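Local coordinates for protein ribonuclease VapC (Haemophilus influenzae, PDB 6NKL) that probably acts as the magnesium-dependent RNase toxin of a toxin-antitoxin system, a PIN-domain nuclease found here in complex with another protein, at residues Leu71-Ala85 / Asn97-Leu109. Sequence-based numbering, arbitrary orientation.
Sequences LYPNEQICLHYGKWA and NNDLWIACHALSL
Y81 lays its phenol ring flat over the indole of W101, the six-membered ring of the indole and the phenol having centroids 3.9 Å apart and planes only 16° from parallel. CG of Y81 is anti to the backbone N (chi1 -176°), which carries the ring in among N97, L100, W101 and C104 as a knob in a hole. At the far end of the phenol, ND2 of N97 arrives at the ring edge and donates a bent 2.6 Å hydrogen bond to Y81 OH, while L100 CD2 touches Y81 CE1 at 3.6 Å. C104 SG lies obliquely to the same ring, 3.4 Å from Y81 CA. One turn back, I77 is the second knob: its CD1 reaches 3.6 Å to H105 CB and also meets the rim of the W101 indole. H80 turns a face to L107, whose CB sits over the centre of the imidazole, and L107 CD1 goes on to W84.

Helices 75-89 and 97-109 belong to the PIN domain; the axes of the 75-85 and 97-109 segments come within 8.1 Å, their N-to-C directions 124° apart. Helix 97-109 also carries D99, a predicted magnesium ligand that takes no part in this packing and forms a salt bridge with a basic side chain of another protein's chain.

Ahead of helix 75-89, L71 O lies at the edge of the H105 ring, 3.1 Å from CE1, and a water links H105 NE2 to Y72 O. On the other nitrogen, ND1 hydrogen-bonds S37, so both ring nitrogens have partners that fix the imidazole's rotation. S108 OG turns back to H105 O, meeting a lone pair in the carbonyl plane. Y81 OH is further hydrogen-bonded by N98 of the second subunit, another copy of this protein.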
# COMPACT_ATOMS: atom_id res chain seq x y z
N LEU B 71 -11.15 -1.41 -4.93
CA LEU B 71 -11.38 -0.44 -3.86
C LEU B 71 -10.08 0.26 -3.47
O LEU B 71 -8.99 -0.34 -3.50
CB LEU B 71 -12.00 -1.13 -2.64
CG LEU B 71 -13.36 -1.79 -2.79
CD1 LEU B 71 -13.86 -2.23 -1.44
CD2 LEU B 71 -14.37 -0.86 -3.41
N TYR B 72 -10.21 1.52 -3.08
CA TYR B 72 -9.06 2.37 -2.79
C TYR B 72 -9.06 2.79 -1.33
O TYR B 72 -10.11 2.82 -0.70
CB TYR B 72 -9.06 3.58 -3.73
CG TYR B 72 -8.82 3.10 -5.13
CD1 TYR B 72 -7.54 3.00 -5.63
CD2 TYR B 72 -9.89 2.62 -5.92
CE1 TYR B 72 -7.30 2.49 -6.91
CE2 TYR B 72 -9.67 2.14 -7.20
CZ TYR B 72 -8.38 2.07 -7.69
OH TYR B 72 -8.16 1.58 -8.96
N PRO B 73 -7.90 3.07 -0.76
CA PRO B 73 -7.81 3.15 0.69
C PRO B 73 -8.38 4.43 1.24
O PRO B 73 -8.55 5.42 0.52
CB PRO B 73 -6.31 3.08 0.95
CG PRO B 73 -5.70 3.66 -0.25
CD PRO B 73 -6.57 3.22 -1.40
N ASN B 74 -8.65 4.40 2.54
CA ASN B 74 -8.83 5.62 3.31
C ASN B 74 -8.06 5.44 4.61
O ASN B 74 -7.28 4.49 4.77
CB ASN B 74 -10.31 5.95 3.51
CG ASN B 74 -11.04 4.91 4.30
OD1 ASN B 74 -10.55 3.78 4.44
ND2 ASN B 74 -12.21 5.27 4.83
N GLU B 75 -8.26 6.36 5.54
CA GLU B 75 -7.40 6.44 6.70
C GLU B 75 -7.36 5.13 7.46
O GLU B 75 -6.32 4.78 8.03
CB GLU B 75 -7.87 7.57 7.61
CG GLU B 75 -7.18 7.54 8.95
CD GLU B 75 -7.49 8.74 9.82
OE1 GLU B 75 -8.68 9.04 10.05
OE2 GLU B 75 -6.52 9.36 10.30
N GLN B 76 -8.47 4.38 7.49
CA GLN B 76 -8.54 3.19 8.35
C GLN B 76 -7.51 2.14 7.97
O GLN B 76 -7.01 1.44 8.84
CB GLN B 76 -9.94 2.55 8.32
CG GLN B 76 -11.05 3.47 8.82
CD GLN B 76 -10.87 3.86 10.27
OE1 GLN B 76 -10.67 3.00 11.13
NE2 GLN B 76 -10.91 5.18 10.54
N ILE B 77 -7.18 2.01 6.68
CA ILE B 77 -6.18 1.01 6.30
C ILE B 77 -4.85 1.31 6.99
O ILE B 77 -4.11 0.40 7.38
CB ILE B 77 -6.02 0.94 4.77
CG1 ILE B 77 -5.24 -0.32 4.36
CG2 ILE B 77 -5.28 2.18 4.27
CD1 ILE B 77 -5.20 -0.62 2.85
N CYS B 78 -4.53 2.59 7.14
CA CYS B 78 -3.24 3.00 7.72
C CYS B 78 -3.17 2.69 9.21
O CYS B 78 -2.11 2.33 9.73
CB CYS B 78 -3.01 4.50 7.49
SG CYS B 78 -3.07 4.97 5.73
N LEU B 79 -4.28 2.90 9.93
CA LEU B 79 -4.33 2.52 11.34
C LEU B 79 -4.08 1.03 11.51
O LEU B 79 -3.27 0.63 12.35
CB LEU B 79 -5.69 2.92 11.93
CG LEU B 79 -6.05 4.40 11.70
CD1 LEU B 79 -7.43 4.78 12.18
CD2 LEU B 79 -4.98 5.33 12.35
N HIS B 80 -4.74 0.20 10.69
CA HIS B 80 -4.54 -1.24 10.81
C HIS B 80 -3.14 -1.64 10.39
O HIS B 80 -2.54 -2.55 10.99
CB HIS B 80 -5.55 -2.01 9.96
CG HIS B 80 -6.95 -1.95 10.50
ND1 HIS B 80 -7.37 -2.74 11.54
CD2 HIS B 80 -8.02 -1.20 10.12
CE1 HIS B 80 -8.64 -2.47 11.80
NE2 HIS B 80 -9.05 -1.54 10.95
N TYR B 81 -2.62 -1.04 9.32
CA TYR B 81 -1.27 -1.40 8.89
C TYR B 81 -0.25 -1.05 9.97
O TYR B 81 0.65 -1.84 10.25
CB TYR B 81 -0.93 -0.70 7.58
CG TYR B 81 0.41 -1.08 7.02
CD1 TYR B 81 0.52 -2.05 6.04
CD2 TYR B 81 1.57 -0.46 7.44
CE1 TYR B 81 1.75 -2.39 5.51
CE2 TYR B 81 2.80 -0.79 6.91
CZ TYR B 81 2.89 -1.76 5.96
OH TYR B 81 4.12 -2.07 5.41
N GLY B 82 -0.38 0.13 10.60
CA GLY B 82 0.56 0.50 11.64
C GLY B 82 0.56 -0.47 12.81
O GLY B 82 1.62 -0.81 13.34
N LYS B 83 -0.62 -0.92 13.24
CA LYS B 83 -0.69 -1.86 14.35
C LYS B 83 -0.02 -3.17 13.99
O LYS B 83 0.82 -3.68 14.73
CB LYS B 83 -2.14 -2.11 14.75
CG LYS B 83 -2.30 -2.99 15.98
CD LYS B 83 -3.64 -3.74 16.00
CE LYS B 83 -4.80 -2.78 15.73
NZ LYS B 83 -6.13 -3.47 15.59
N TRP B 84 -0.38 -3.72 12.82
CA TRP B 84 0.04 -5.07 12.51
C TRP B 84 1.46 -5.11 11.99
O TRP B 84 2.19 -6.07 12.28
CB TRP B 84 -0.96 -5.71 11.52
CG TRP B 84 -2.19 -6.12 12.26
CD1 TRP B 84 -3.43 -5.54 12.21
CD2 TRP B 84 -2.28 -7.17 13.21
NE1 TRP B 84 -4.28 -6.19 13.07
CE2 TRP B 84 -3.60 -7.19 13.71
CE3 TRP B 84 -1.36 -8.10 13.70
CZ2 TRP B 84 -4.03 -8.10 14.67
CZ3 TRP B 84 -1.79 -9.02 14.66
CH2 TRP B 84 -3.11 -9.01 15.14
N ALA B 85 1.90 -4.09 11.27
CA ALA B 85 3.32 -3.98 10.94
C ALA B 85 4.18 -3.99 12.20
O ALA B 85 5.26 -4.59 12.22
CB ALA B 85 3.59 -2.71 10.15
N ASN B 97 4.77 -7.84 2.11
CA ASN B 97 4.30 -6.47 2.31
C ASN B 97 2.98 -6.23 1.60
O ASN B 97 2.07 -5.64 2.17
CB ASN B 97 5.31 -5.42 1.85
CG ASN B 97 4.95 -3.96 2.37
OD1 ASN B 97 5.08 -2.96 1.64
ND2 ASN B 97 4.47 -3.87 3.62
N ASN B 98 2.86 -6.70 0.35
CA ASN B 98 1.61 -6.49 -0.37
C ASN B 98 0.48 -7.34 0.21
O ASN B 98 -0.67 -6.89 0.25
CB ASN B 98 1.80 -6.78 -1.86
CG ASN B 98 2.44 -5.61 -2.59
OD1 ASN B 98 2.41 -4.47 -2.11
ND2 ASN B 98 3.01 -5.87 -3.76
N ASP B 99 0.79 -8.55 0.68
CA ASP B 99 -0.22 -9.34 1.38
C ASP B 99 -0.69 -8.62 2.63
O ASP B 99 -1.87 -8.65 2.97
CB ASP B 99 0.33 -10.71 1.75
CG ASP B 99 0.29 -11.71 0.57
OD1 ASP B 99 -0.44 -11.46 -0.45
OD2 ASP B 99 0.97 -12.78 0.67
N LEU B 100 0.23 -7.94 3.32
CA LEU B 100 -0.15 -7.23 4.53
C LEU B 100 -1.06 -6.06 4.21
O LEU B 100 -2.05 -5.83 4.91
CB LEU B 100 1.08 -6.72 5.26
CG LEU B 100 0.82 -5.99 6.57
CD1 LEU B 100 0.10 -6.91 7.55
CD2 LEU B 100 2.15 -5.55 7.15
N TRP B 101 -0.71 -5.27 3.19
CA TRP B 101 -1.59 -4.18 2.80
C TRP B 101 -2.98 -4.72 2.47
O TRP B 101 -3.98 -4.14 2.88
CB TRP B 101 -1.00 -3.40 1.62
CG TRP B 101 0.01 -2.39 2.02
CD1 TRP B 101 1.36 -2.43 1.80
CD2 TRP B 101 -0.25 -1.17 2.72
NE1 TRP B 101 1.95 -1.30 2.31
CE2 TRP B 101 0.99 -0.51 2.89
CE3 TRP B 101 -1.40 -0.57 3.23
CZ2 TRP B 101 1.09 0.70 3.54
CZ3 TRP B 101 -1.30 0.63 3.87
CH2 TRP B 101 -0.06 1.26 4.02
N ILE B 102 -3.05 -5.87 1.80
CA ILE B 102 -4.33 -6.43 1.39
C ILE B 102 -5.13 -6.83 2.62
O ILE B 102 -6.31 -6.46 2.76
CB ILE B 102 -4.08 -7.62 0.43
CG1 ILE B 102 -3.55 -7.12 -0.90
CG2 ILE B 102 -5.37 -8.42 0.13
CD1 ILE B 102 -3.03 -8.24 -1.79
N ALA B 103 -4.48 -7.51 3.57
CA ALA B 103 -5.15 -7.89 4.81
C ALA B 103 -5.69 -6.66 5.53
O ALA B 103 -6.84 -6.65 5.99
CB ALA B 103 -4.19 -8.67 5.70
N CYS B 104 -4.87 -5.62 5.64
CA CYS B 104 -5.31 -4.42 6.34
C CYS B 104 -6.44 -3.73 5.58
O CYS B 104 -7.31 -3.12 6.19
CB CYS B 104 -4.14 -3.46 6.54
SG CYS B 104 -2.92 -4.16 7.67
N HIS B 105 -6.41 -3.79 4.24
CA HIS B 105 -7.55 -3.29 3.48
C HIS B 105 -8.84 -4.00 3.88
O HIS B 105 -9.85 -3.37 4.20
CB HIS B 105 -7.31 -3.45 2.01
CG HIS B 105 -8.07 -2.48 1.17
ND1 HIS B 105 -7.72 -2.20 -0.14
CD2 HIS B 105 -9.15 -1.71 1.44
CE1 HIS B 105 -8.54 -1.28 -0.62
NE2 HIS B 105 -9.43 -0.99 0.31
N ALA B 106 -8.81 -5.33 3.89
CA ALA B 106 -9.97 -6.08 4.36
C ALA B 106 -10.36 -5.67 5.78
O ALA B 106 -11.54 -5.45 6.06
CB ALA B 106 -9.70 -7.58 4.28
N LEU B 107 -9.39 -5.54 6.69
CA LEU B 107 -9.72 -5.08 8.04
C LEU B 107 -10.43 -3.74 8.01
O LEU B 107 -11.41 -3.52 8.72
CB LEU B 107 -8.46 -4.97 8.90
CG LEU B 107 -7.83 -6.27 9.36
CD1 LEU B 107 -6.54 -5.93 10.02
CD2 LEU B 107 -8.76 -7.00 10.36
N SER B 108 -9.96 -2.83 7.16
CA SER B 108 -10.51 -1.49 7.15
C SER B 108 -11.93 -1.46 6.62
O SER B 108 -12.64 -0.48 6.86
CB SER B 108 -9.66 -0.56 6.27
OG SER B 108 -9.84 -0.90 4.90
N LEU B 109 -12.34 -2.47 5.88
CA LEU B 109 -13.69 -2.53 5.34
C LEU B 109 -14.58 -3.48 6.13
O LEU B 109 -15.75 -3.63 5.78
CB LEU B 109 -13.64 -2.98 3.87
CG LEU B 109 -12.95 -2.04 2.89
CD1 LEU B 109 -12.67 -2.74 1.59
CD2 LEU B 109 -13.79 -0.82 2.63
O HOH W 1 -11.46 0.90 0.58